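Local coordinates for putative enoyl-CoA hydratase (Thermus thermophilus, PDB 1UIY), which probably catalyses the reversible interconversion of (3S)-3-hydroxyacyl-CoA and (2E)-enoyl-CoA plus water in fatty acid metabolism, working as a homohexamer built from two trimers, at residues M1-E5 with E26-L31; L35-D41 with R89-K95; A125-T130 with G161-A166. One frame throughout, in Å; residues are numbered along the deposited sequence.

Interaction 1. Residues M1-E5 with E26-L31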
loop_
_atom_site.group_PDB
_atom_site.type_symbol
_atom_site.label_atom_id
_atom_site.label_comp_id
_atom_site.label_asym_id
_atom_site.label_seq_id
_atom_site.Cartn_x
_atom_site.Cartn_y
_atom_site.Cartn_z
HETATM N N MSE A 1 -35.401 -3.710 -14.258
HETATM C CA MSE A 1 -35.923 -5.055 -14.615
HETATM C C MSE A 1 -35.485 -6.131 -13.626
HETATM O O MSE A 1 -34.728 -7.043 -13.962
HETATM C CB MSE A 1 -35.503 -5.433 -16.044
HETATM C CG MSE A 1 -34.199 -4.807 -16.539
HETATM SE SE MSE A 1 -34.321 -2.896 -16.956
HETATM C CE MSE A 1 -35.829 -2.939 -18.172
ATOM N N VAL A 2 -35.974 -6.004 -12.397
ATOM C CA VAL A 2 -35.681 -6.953 -11.332
ATOM C C VAL A 2 -36.890 -7.065 -10.412
ATOM O O VAL A 2 -37.626 -6.099 -10.217
ATOM C CB VAL A 2 -34.460 -6.520 -10.490
ATOM C CG1 VAL A 2 -33.186 -6.662 -11.304
ATOM C CG2 VAL A 2 -34.635 -5.088 -10.023
ATOM N N GLN A 3 -37.093 -8.251 -9.852
ATOM C CA GLN A 3 -38.213 -8.498 -8.952
ATOM C C GLN A 3 -37.654 -8.673 -7.542
ATOM O O GLN A 3 -36.646 -9.355 -7.346
ATOM C CB GLN A 3 -38.965 -9.759 -9.400
ATOM C CG GLN A 3 -39.244 -9.791 -10.902
ATOM C CD GLN A 3 -39.821 -11.108 -11.386
ATOM O OE1 GLN A 3 -39.259 -12.173 -11.148
ATOM N NE2 GLN A 3 -40.943 -11.036 -12.087
ATOM N N VAL A 4 -38.311 -8.064 -6.562
ATOM C CA VAL A 4 -37.840 -8.138 -5.184
ATOM C C VAL A 4 -38.847 -8.694 -4.191
ATOM O O VAL A 4 -39.913 -8.118 -3.995
ATOM C CB VAL A 4 -37.407 -6.745 -4.683
ATOM C CG1 VAL A 4 -36.898 -6.838 -3.255
ATOM C CG2 VAL A 4 -36.341 -6.170 -5.602
ATOM N N GLU A 5 -38.497 -9.808 -3.557
ATOM C CA GLU A 5 -39.365 -10.416 -2.557
ATOM C C GLU A 5 -38.823 -10.045 -1.184
ATOM O O GLU A 5 -37.932 -10.717 -0.657
ATOM C CB GLU A 5 -39.383 -11.936 -2.704
ATOM C CG GLU A 5 -39.763 -12.413 -4.083
ATOM C CD GLU A 5 -40.072 -13.895 -4.120
ATOM O OE1 GLU A 5 -39.295 -14.680 -3.533
ATOM O OE2 GLU A 5 -41.088 -14.277 -4.742
ATOM N N GLU A 26 -29.414 -0.424 -18.142
ATOM C CA GLU A 26 -30.744 -0.395 -17.544
ATOM C C GLU A 26 -30.837 -1.385 -16.402
ATOM O O GLU A 26 -31.308 -1.055 -15.312
ATOM C CB GLU A 26 -31.793 -0.749 -18.592
ATOM C CG GLU A 26 -31.542 -0.104 -19.942
ATOM C CD GLU A 26 -31.471 -1.122 -21.070
ATOM O OE1 GLU A 26 -32.443 -1.893 -21.230
ATOM O OE2 GLU A 26 -30.450 -1.147 -21.793
HETATM N N MSE A 27 -30.390 -2.606 -16.670
HETATM C CA MSE A 27 -30.409 -3.677 -15.683
HETATM C C MSE A 27 -29.549 -3.306 -14.475
HETATM O O MSE A 27 -29.934 -3.529 -13.329
HETATM C CB MSE A 27 -29.898 -4.968 -16.329
HETATM C CG MSE A 27 -29.633 -6.097 -15.353
HETATM SE SE MSE A 27 -31.216 -6.836 -14.535
HETATM C CE MSE A 27 -31.152 -8.584 -15.356
ATOM N N ALA A 28 -28.382 -2.732 -14.743
ATOM C CA ALA A 28 -27.468 -2.328 -13.683
ATOM C C ALA A 28 -28.152 -1.328 -12.765
ATOM O O ALA A 28 -28.046 -1.412 -11.539
ATOM C CB ALA A 28 -26.220 -1.713 -14.283
ATOM N N LEU A 29 -28.864 -0.385 -13.370
ATOM C CA LEU A 29 -29.562 0.639 -12.616
ATOM C C LEU A 29 -30.691 0.090 -11.780
ATOM O O LEU A 29 -30.841 0.461 -10.617
ATOM C CB LEU A 29 -30.100 1.709 -13.556
ATOM C CG LEU A 29 -29.074 2.769 -13.952
ATOM C CD1 LEU A 29 -29.704 3.740 -14.927
ATOM C CD2 LEU A 29 -28.594 3.503 -12.701
ATOM N N SER A 30 -31.492 -0.789 -12.365
ATOM C CA SER A 30 -32.608 -1.359 -11.628
ATOM C C SER A 30 -32.095 -2.107 -10.408
ATOM O O SER A 30 -32.696 -2.053 -9.328
ATOM C CB SER A 30 -33.403 -2.309 -12.518
ATOM O OG SER A 30 -32.579 -3.352 -13.009
ATOM N N LEU A 31 -30.975 -2.802 -10.583
ATOM C CA LEU A 31 -30.383 -3.571 -9.494
ATOM C C LEU A 31 -29.942 -2.651 -8.347
ATOM O O LEU A 31 -30.042 -3.008 -7.170
ATOM C CB LEU A 31 -29.201 -4.395 -10.020
ATOM C CG LEU A 31 -28.663 -5.481 -9.084
ATOM C CD1 LEU A 31 -29.817 -6.271 -8.493
ATOM C CD2 LEU A 31 -27.728 -6.401 -9.843
#
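Met1 and Val2 meet the first turns of helix 25-40 through its residues Glu26, Met27, Ser30 and Leu31. Both methionines are present as selenomethionine. Take Met1 first. From CB the chain turns into CG, which comes to 4.0 Å from Met27 CA and passes obliquely beside that residue's selenium. A bend at chi2 (-73°) then carries SE over the start of the helix, where it rests 3.7 Å from Glu26 CB and is the last atom to touch the helix.

Val2 points its CB at the helix, and its two methyls divide the work. CG1 touches the Met27 selenium at 3.8 Å and approaches Leu31 CD1 more loosely, at 4.4 Å. CG2 lies against the backbone of Ser30, 3.7 Å from its O. Met27 reaches across to meet them: its CG is anti to the backbone N (chi1 170°), and its SE also comes within 3.6 Å of Met1 O.

The Ser30 hydroxyl is used within the helix: OG donates to Met27 O at 2.7 Å, approaching from the same face of that carbonyl as Leu31 N. Behind the contact, strand 2-5 is hydrogen-bonded to strand 9-14, onto which Met27 and Leu31 also pack. Segment 26-31 lies over strand 2-5, at the edge of the main sheet, the two short segments nearly parallel (17°).

With its serine hydroxyl spent on the helix itself, the contact depends on apolar fit: methyls and selenium atoms, rather than directed bonds, join the N terminus to the helix.

Interaction 2. Residues L35-D41 with R89-K95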
loop_
_atom_site.group_PDB
_atom_site.type_symbol
_atom_site.label_atom_id
_atom_site.label_comp_id
_atom_site.label_asym_id
_atom_site.label_seq_id
_atom_site.Cartn_x
_atom_site.Cartn_y
_atom_site.Cartn_z
ATOM N N LEU A 35 -31.116 -2.510 -4.228
ATOM C CA LEU A 35 -30.156 -2.526 -3.133
ATOM C C LEU A 35 -30.357 -1.349 -2.196
ATOM O O LEU A 35 -30.158 -1.466 -0.991
ATOM C CB LEU A 35 -28.732 -2.536 -3.688
ATOM C CG LEU A 35 -28.384 -3.809 -4.471
ATOM C CD1 LEU A 35 -27.060 -3.652 -5.186
ATOM C CD2 LEU A 35 -28.340 -4.987 -3.515
ATOM N N ASP A 36 -30.763 -0.214 -2.743
ATOM C CA ASP A 36 -31.007 0.963 -1.917
ATOM C C ASP A 36 -32.203 0.729 -1.018
ATOM O O ASP A 36 -32.094 0.808 0.202
ATOM C CB ASP A 36 -31.249 2.183 -2.797
ATOM C CG ASP A 36 -30.013 2.583 -3.552
ATOM O OD1 ASP A 36 -29.298 1.667 -4.012
ATOM O OD2 ASP A 36 -29.752 3.797 -3.688
ATOM N N ASP A 37 -33.346 0.442 -1.628
ATOM C CA ASP A 37 -34.559 0.179 -0.874
ATOM C C ASP A 37 -34.214 -0.865 0.183
ATOM O O ASP A 37 -34.342 -0.627 1.385
ATOM C CB ASP A 37 -35.648 -0.370 -1.799
ATOM C CG ASP A 37 -35.991 0.578 -2.939
ATOM O OD1 ASP A 37 -36.672 0.137 -3.890
ATOM O OD2 ASP A 37 -35.588 1.762 -2.889
ATOM N N LEU A 38 -33.749 -2.019 -0.283
ATOM C CA LEU A 38 -33.386 -3.118 0.593
ATOM C C LEU A 38 -32.387 -2.740 1.685
ATOM O O LEU A 38 -32.411 -3.313 2.773
ATOM C CB LEU A 38 -32.838 -4.265 -0.247
ATOM C CG LEU A 38 -33.851 -4.849 -1.231
ATOM C CD1 LEU A 38 -33.136 -5.590 -2.343
ATOM C CD2 LEU A 38 -34.806 -5.761 -0.484
ATOM N N GLU A 39 -31.507 -1.784 1.416
ATOM C CA GLU A 39 -30.547 -1.404 2.443
ATOM C C GLU A 39 -31.257 -0.565 3.492
ATOM O O GLU A 39 -30.848 -0.532 4.656
ATOM C CB GLU A 39 -29.386 -0.593 1.866
ATOM C CG GLU A 39 -28.153 -0.625 2.765
ATOM C CD GLU A 39 -27.308 0.637 2.699
ATOM O OE1 GLU A 39 -27.021 1.129 1.588
ATOM O OE2 GLU A 39 -26.913 1.134 3.775
ATOM N N ALA A 40 -32.324 0.105 3.061
ATOM C CA ALA A 40 -33.113 0.983 3.921
ATOM C C ALA A 40 -34.242 0.278 4.654
ATOM O O ALA A 40 -34.902 0.874 5.494
ATOM C CB ALA A 40 -33.683 2.132 3.100
ATOM N N ASP A 41 -34.473 -0.987 4.337
ATOM C CA ASP A 41 -35.542 -1.712 5.002
ATOM C C ASP A 41 -35.017 -2.462 6.227
ATOM O O ASP A 41 -34.372 -3.505 6.104
ATOM C CB ASP A 41 -36.210 -2.673 4.017
ATOM C CG ASP A 41 -37.454 -3.314 4.594
ATOM O OD1 ASP A 41 -38.239 -3.891 3.809
ATOM O OD2 ASP A 41 -37.644 -3.242 5.832
ATOM N N ARG A 89 -20.812 -1.299 -5.530
ATOM C CA ARG A 89 -21.974 -1.260 -4.654
ATOM C C ARG A 89 -22.307 -2.637 -4.092
ATOM O O ARG A 89 -22.659 -2.764 -2.923
ATOM C CB ARG A 89 -23.181 -0.702 -5.401
ATOM C CG ARG A 89 -24.466 -0.722 -4.605
ATOM C CD ARG A 89 -24.307 -0.102 -3.223
ATOM N NE ARG A 89 -25.613 0.200 -2.647
ATOM C CZ ARG A 89 -25.842 0.483 -1.367
ATOM N NH1 ARG A 89 -24.849 0.509 -0.486
ATOM N NH2 ARG A 89 -27.083 0.736 -0.970
ATOM N N VAL A 90 -22.189 -3.662 -4.929
ATOM C CA VAL A 90 -22.487 -5.026 -4.518
ATOM C C VAL A 90 -21.412 -5.560 -3.578
ATOM O O VAL A 90 -21.708 -6.072 -2.501
ATOM C CB VAL A 90 -22.598 -5.958 -5.745
ATOM C CG1 VAL A 90 -23.060 -7.343 -5.321
ATOM C CG2 VAL A 90 -23.565 -5.371 -6.740
ATOM N N TYR A 91 -20.158 -5.429 -3.988
ATOM C CA TYR A 91 -19.041 -5.904 -3.178
ATOM C C TYR A 91 -18.974 -5.155 -1.844
ATOM O O TYR A 91 -18.530 -5.681 -0.831
ATOM C CB TYR A 91 -17.731 -5.707 -3.959
ATOM C CG TYR A 91 -16.553 -6.503 -3.434
ATOM C CD1 TYR A 91 -15.509 -5.881 -2.735
ATOM C CD2 TYR A 91 -16.481 -7.878 -3.634
ATOM C CE1 TYR A 91 -14.426 -6.617 -2.250
ATOM C CE2 TYR A 91 -15.403 -8.619 -3.156
ATOM C CZ TYR A 91 -14.386 -7.986 -2.464
ATOM O OH TYR A 91 -13.353 -8.740 -1.964
ATOM N N THR A 92 -19.451 -3.924 -1.854
ATOM C CA THR A 92 -19.417 -3.063 -0.690
ATOM C C THR A 92 -20.678 -3.082 0.153
ATOM O O THR A 92 -20.682 -2.563 1.267
ATOM C CB THR A 92 -19.112 -1.626 -1.166
ATOM O OG1 THR A 92 -17.705 -1.509 -1.398
ATOM C CG2 THR A 92 -19.563 -0.588 -0.175
ATOM N N TYR A 93 -21.743 -3.691 -0.366
ATOM C CA TYR A 93 -23.029 -3.743 0.339
ATOM C C TYR A 93 -22.900 -3.928 1.848
ATOM O O TYR A 93 -22.182 -4.806 2.311
ATOM C CB TYR A 93 -23.916 -4.852 -0.232
ATOM C CG TYR A 93 -25.391 -4.515 -0.141
ATOM C CD1 TYR A 93 -26.304 -5.406 0.428
ATOM C CD2 TYR A 93 -25.873 -3.294 -0.620
ATOM C CE1 TYR A 93 -27.655 -5.094 0.518
ATOM C CE2 TYR A 93 -27.225 -2.968 -0.532
ATOM C CZ TYR A 93 -28.112 -3.874 0.035
ATOM O OH TYR A 93 -29.450 -3.562 0.093
ATOM N N PRO A 94 -23.602 -3.092 2.630
ATOM C CA PRO A 94 -23.619 -3.093 4.095
ATOM C C PRO A 94 -24.189 -4.366 4.696
ATOM O O PRO A 94 -23.815 -4.761 5.802
ATOM C CB PRO A 94 -24.486 -1.891 4.435
ATOM C CG PRO A 94 -24.320 -1.007 3.272
ATOM C CD PRO A 94 -24.387 -1.962 2.118
ATOM N N LYS A 95 -25.119 -4.995 3.983
ATOM C CA LYS A 95 -25.726 -6.227 4.469
ATOM C C LYS A 95 -25.138 -7.429 3.741
ATOM O O LYS A 95 -24.610 -7.299 2.643
ATOM C CB LYS A 95 -27.244 -6.187 4.281
ATOM C CG LYS A 95 -27.936 -5.086 5.072
ATOM C CD LYS A 95 -29.458 -5.104 4.851
ATOM C CE LYS A 95 -30.149 -3.953 5.584
ATOM N NZ LYS A 95 -31.613 -3.926 5.349
#
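Glu39 and Arg89 form the ionic part of the contact between the end of helix 25-40 and the end of helix 73-92 with the loop after it, which leads into strand 97-101 of the main sheet. Glu39 OE1 presents its anti lone pair to Arg89 NH2 at 2.6 Å, lying almost exactly in the guanidinium plane, while NH1 adds a weak second bond. Both nitrogens thus reach the same oxygen, and with the two planes 65° apart the groups do not pair flat. Asp36 OD1, also near the guanidinium plane, completes the network as a long salt bridge, 3.9 Å from NH2. A glutamine in place of Glu39 would probably leave Arg89 with only the distant Asp36 as a charged mate across this contact.

Two hydrogen bonds reach main-chain oxygens. Tyr93 OH donates to Leu35 O at 2.5 Å, with that oxygen at the ring's edge and in its plane. Lys95, extended beyond CG, brings NZ to 2.8 Å from Leu38 O, in the carbonyl plane; the same NZ bonds to Val44 O and lies 2.9 Å from Asp41 O.

The apolar contacts fill in between. Leu35 CD2 makes a CH-pi contact over one face of the Tyr93 ring, 3.9 Å from its centroid, and CD1 packs against both Arg89 CG and Val90 CG2. Tyr93 CE2 in turn covers a face of the Arg89 guanidinium, and Pro94 CG and CD pack on Glu39 CG.

Cation and acceptor are well matched here: the lysine ammonium meets carbonyls at the C-terminal end of a helix, where the dipole would probably welcome positive charge, and the arginine is held mainly by Glu39, with Asp36 farther off.

Interaction 3. Residues A125-T130 with G161-A166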
loop_
_atom_site.group_PDB
_atom_site.type_symbol
_atom_site.label_atom_id
_atom_site.label_comp_id
_atom_site.label_asym_id
_atom_site.label_seq_id
_atom_site.Cartn_x
_atom_site.Cartn_y
_atom_site.Cartn_z
ATOM N N ALA A 125 -24.528 -25.659 -13.147
ATOM C CA ALA A 125 -24.226 -24.353 -13.700
ATOM C C ALA A 125 -22.782 -24.231 -14.145
ATOM O O ALA A 125 -21.942 -25.065 -13.810
ATOM C CB ALA A 125 -24.546 -23.275 -12.678
ATOM N N ARG A 126 -22.512 -23.187 -14.923
ATOM C CA ARG A 126 -21.169 -22.896 -15.400
ATOM C C ARG A 126 -20.831 -21.436 -15.092
ATOM O O ARG A 126 -21.722 -20.598 -14.912
ATOM C CB ARG A 126 -21.044 -23.167 -16.902
ATOM C CG ARG A 126 -20.869 -24.637 -17.233
ATOM C CD ARG A 126 -19.781 -24.832 -18.273
ATOM N NE ARG A 126 -19.374 -26.232 -18.393
ATOM C CZ ARG A 126 -18.314 -26.642 -19.088
ATOM N NH1 ARG A 126 -17.550 -25.763 -19.727
ATOM N NH2 ARG A 126 -18.010 -27.934 -19.142
ATOM N N LEU A 127 -19.539 -21.140 -15.032
ATOM C CA LEU A 127 -19.069 -19.796 -14.724
ATOM C C LEU A 127 -17.796 -19.541 -15.513
ATOM O O LEU A 127 -16.967 -20.435 -15.658
ATOM C CB LEU A 127 -18.777 -19.701 -13.227
ATOM C CG LEU A 127 -18.300 -18.391 -12.612
ATOM C CD1 LEU A 127 -19.422 -17.367 -12.649
ATOM C CD2 LEU A 127 -17.862 -18.658 -11.183
ATOM N N GLY A 128 -17.639 -18.326 -16.023
ATOM C CA GLY A 128 -16.448 -18.017 -16.785
ATOM C C GLY A 128 -16.328 -16.576 -17.229
ATOM O O GLY A 128 -17.323 -15.897 -17.490
ATOM N N TYR A 129 -15.088 -16.111 -17.321
ATOM C CA TYR A 129 -14.810 -14.749 -17.741
ATOM C C TYR A 129 -14.220 -14.821 -19.138
ATOM O O TYR A 129 -13.027 -15.051 -19.315
ATOM C CB TYR A 129 -13.845 -14.102 -16.750
ATOM C CG TYR A 129 -14.314 -14.280 -15.321
ATOM C CD1 TYR A 129 -13.941 -15.402 -14.575
ATOM C CD2 TYR A 129 -15.193 -13.367 -14.742
ATOM C CE1 TYR A 129 -14.436 -15.612 -13.286
ATOM C CE2 TYR A 129 -15.699 -13.568 -13.455
ATOM C CZ TYR A 129 -15.321 -14.691 -12.732
ATOM O OH TYR A 129 -15.859 -14.906 -11.479
ATOM N N THR A 130 -15.080 -14.607 -20.129
ATOM C CA THR A 130 -14.708 -14.710 -21.536
ATOM C C THR A 130 -14.223 -13.458 -22.264
ATOM O O THR A 130 -13.911 -13.522 -23.450
ATOM C CB THR A 130 -15.896 -15.288 -22.324
ATOM O OG1 THR A 130 -17.041 -14.447 -22.133
ATOM C CG2 THR A 130 -16.237 -16.685 -21.824
ATOM N N GLY A 161 -10.163 -17.914 -20.714
ATOM C CA GLY A 161 -11.537 -17.480 -20.857
ATOM C C GLY A 161 -12.481 -18.656 -20.779
ATOM O O GLY A 161 -13.650 -18.531 -21.115
ATOM N N ARG A 162 -11.983 -19.802 -20.326
ATOM C CA ARG A 162 -12.816 -20.999 -20.229
ATOM C C ARG A 162 -13.915 -20.892 -19.180
ATOM O O ARG A 162 -13.914 -19.996 -18.339
ATOM C CB ARG A 162 -11.949 -22.241 -19.955
ATOM C CG ARG A 162 -11.230 -22.270 -18.614
ATOM C CD ARG A 162 -10.132 -23.325 -18.603
ATOM N NE ARG A 162 -9.512 -23.462 -17.284
ATOM C CZ ARG A 162 -10.019 -24.182 -16.279
ATOM N NH1 ARG A 162 -11.159 -24.851 -16.434
ATOM N NH2 ARG A 162 -9.398 -24.212 -15.104
ATOM N N LEU A 163 -14.873 -21.802 -19.252
ATOM C CA LEU A 163 -15.968 -21.813 -18.298
ATOM C C LEU A 163 -15.714 -22.986 -17.361
ATOM O O LEU A 163 -15.508 -24.114 -17.804
ATOM C CB LEU A 163 -17.317 -21.980 -19.018
ATOM C CG LEU A 163 -17.718 -20.944 -20.086
ATOM C CD1 LEU A 163 -19.138 -21.206 -20.544
ATOM C CD2 LEU A 163 -17.634 -19.538 -19.538
ATOM N N VAL A 164 -15.699 -22.721 -16.063
ATOM C CA VAL A 164 -15.465 -23.792 -15.118
ATOM C C VAL A 164 -16.802 -24.349 -14.671
ATOM O O VAL A 164 -17.843 -23.732 -14.898
ATOM C CB VAL A 164 -14.645 -23.300 -13.898
ATOM C CG1 VAL A 164 -13.216 -23.016 -14.319
ATOM C CG2 VAL A 164 -15.267 -22.043 -13.326
ATOM N N GLU A 165 -16.773 -25.525 -14.054
ATOM C CA GLU A 165 -17.986 -26.163 -13.578
ATOM C C GLU A 165 -17.986 -26.229 -12.049
ATOM O O GLU A 165 -16.929 -26.191 -11.410
ATOM C CB GLU A 165 -18.106 -27.554 -14.200
ATOM C CG GLU A 165 -17.820 -27.543 -15.706
ATOM C CD GLU A 165 -18.362 -28.761 -16.453
ATOM O OE1 GLU A 165 -19.593 -28.822 -16.691
ATOM O OE2 GLU A 165 -17.551 -29.651 -16.808
ATOM N N ALA A 166 -19.182 -26.312 -11.474
ATOM C CA ALA A 166 -19.372 -26.357 -10.026
ATOM C C ALA A 166 -18.278 -27.054 -9.229
ATOM O O ALA A 166 -17.847 -26.556 -8.195
ATOM C CB ALA A 166 -20.721 -26.992 -9.702
#
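Leu127 and Val164 stand side by side on one face of an antiparallel strand pair, while Arg126, Leu163 and Glu165 project from the other. On the first face Leu127 CB meets Val164 CG2 at 4.2 Å, and both side chains continue inward onto Leu174. Beneath them the two residues form a hydrogen-bonded pair: Leu127 N gives to Val164 O at 3.1 Å, and Val164 N returns a bond that enters Leu127 O nearly head-on.

On the opposite face Arg126 bends at chi2 (-136°) and swings across the neighbouring strand. Its CD crosses Leu163 CB at about a right angle, 3.8 Å away, and its guanidinium ends over Glu165 CG, which covers one of its faces. A salt bridge joins NH2 to Glu165 OE2, although the exact position of NH2 is doubtful. Farther along, Leu163 CD2 lies 3.4 Å from Gly128 CA, where a side chain would probably collide with it, and Thr130 CG2 touches both Leu163 CD2 and Gly161 O.

Strand 105-106 flanks 126-128, completing the small sheet of this crotonase-family subunit. Tyr129 points its CB away from segment 161-166, and its side chain packs on Leu114 and Leu158, about 4 Å from that of Glu131, the inferred active-site residue.

The strand pair thus separates its chemistry, aliphatic on the Leu127 face and ionic at the Arg126 end of the other.

Overall arrangement
From the N terminus, interaction 1 closes the first loop, bringing helix 25-40 back over strand 2-5 after the chain has laid down strand 9-14. Interaction 2 opens farther along the same helix and closes a longer loop, which takes in strand 46-51 and most of helix 73-92. The two touch where Val4 CG1 packs 3.6 Å from Leu38 CD2. Interaction 3 comes later, about 27 Å from interaction 2 between centres and across the chain's centre; its loop holds Glu131 and three helices. The loops follow in series, none nested or crossed: the first sets helix 25-40 on the large sheet, the second ties it to helix 73-92 and the loop beyond, the third pairs two small-sheet strands.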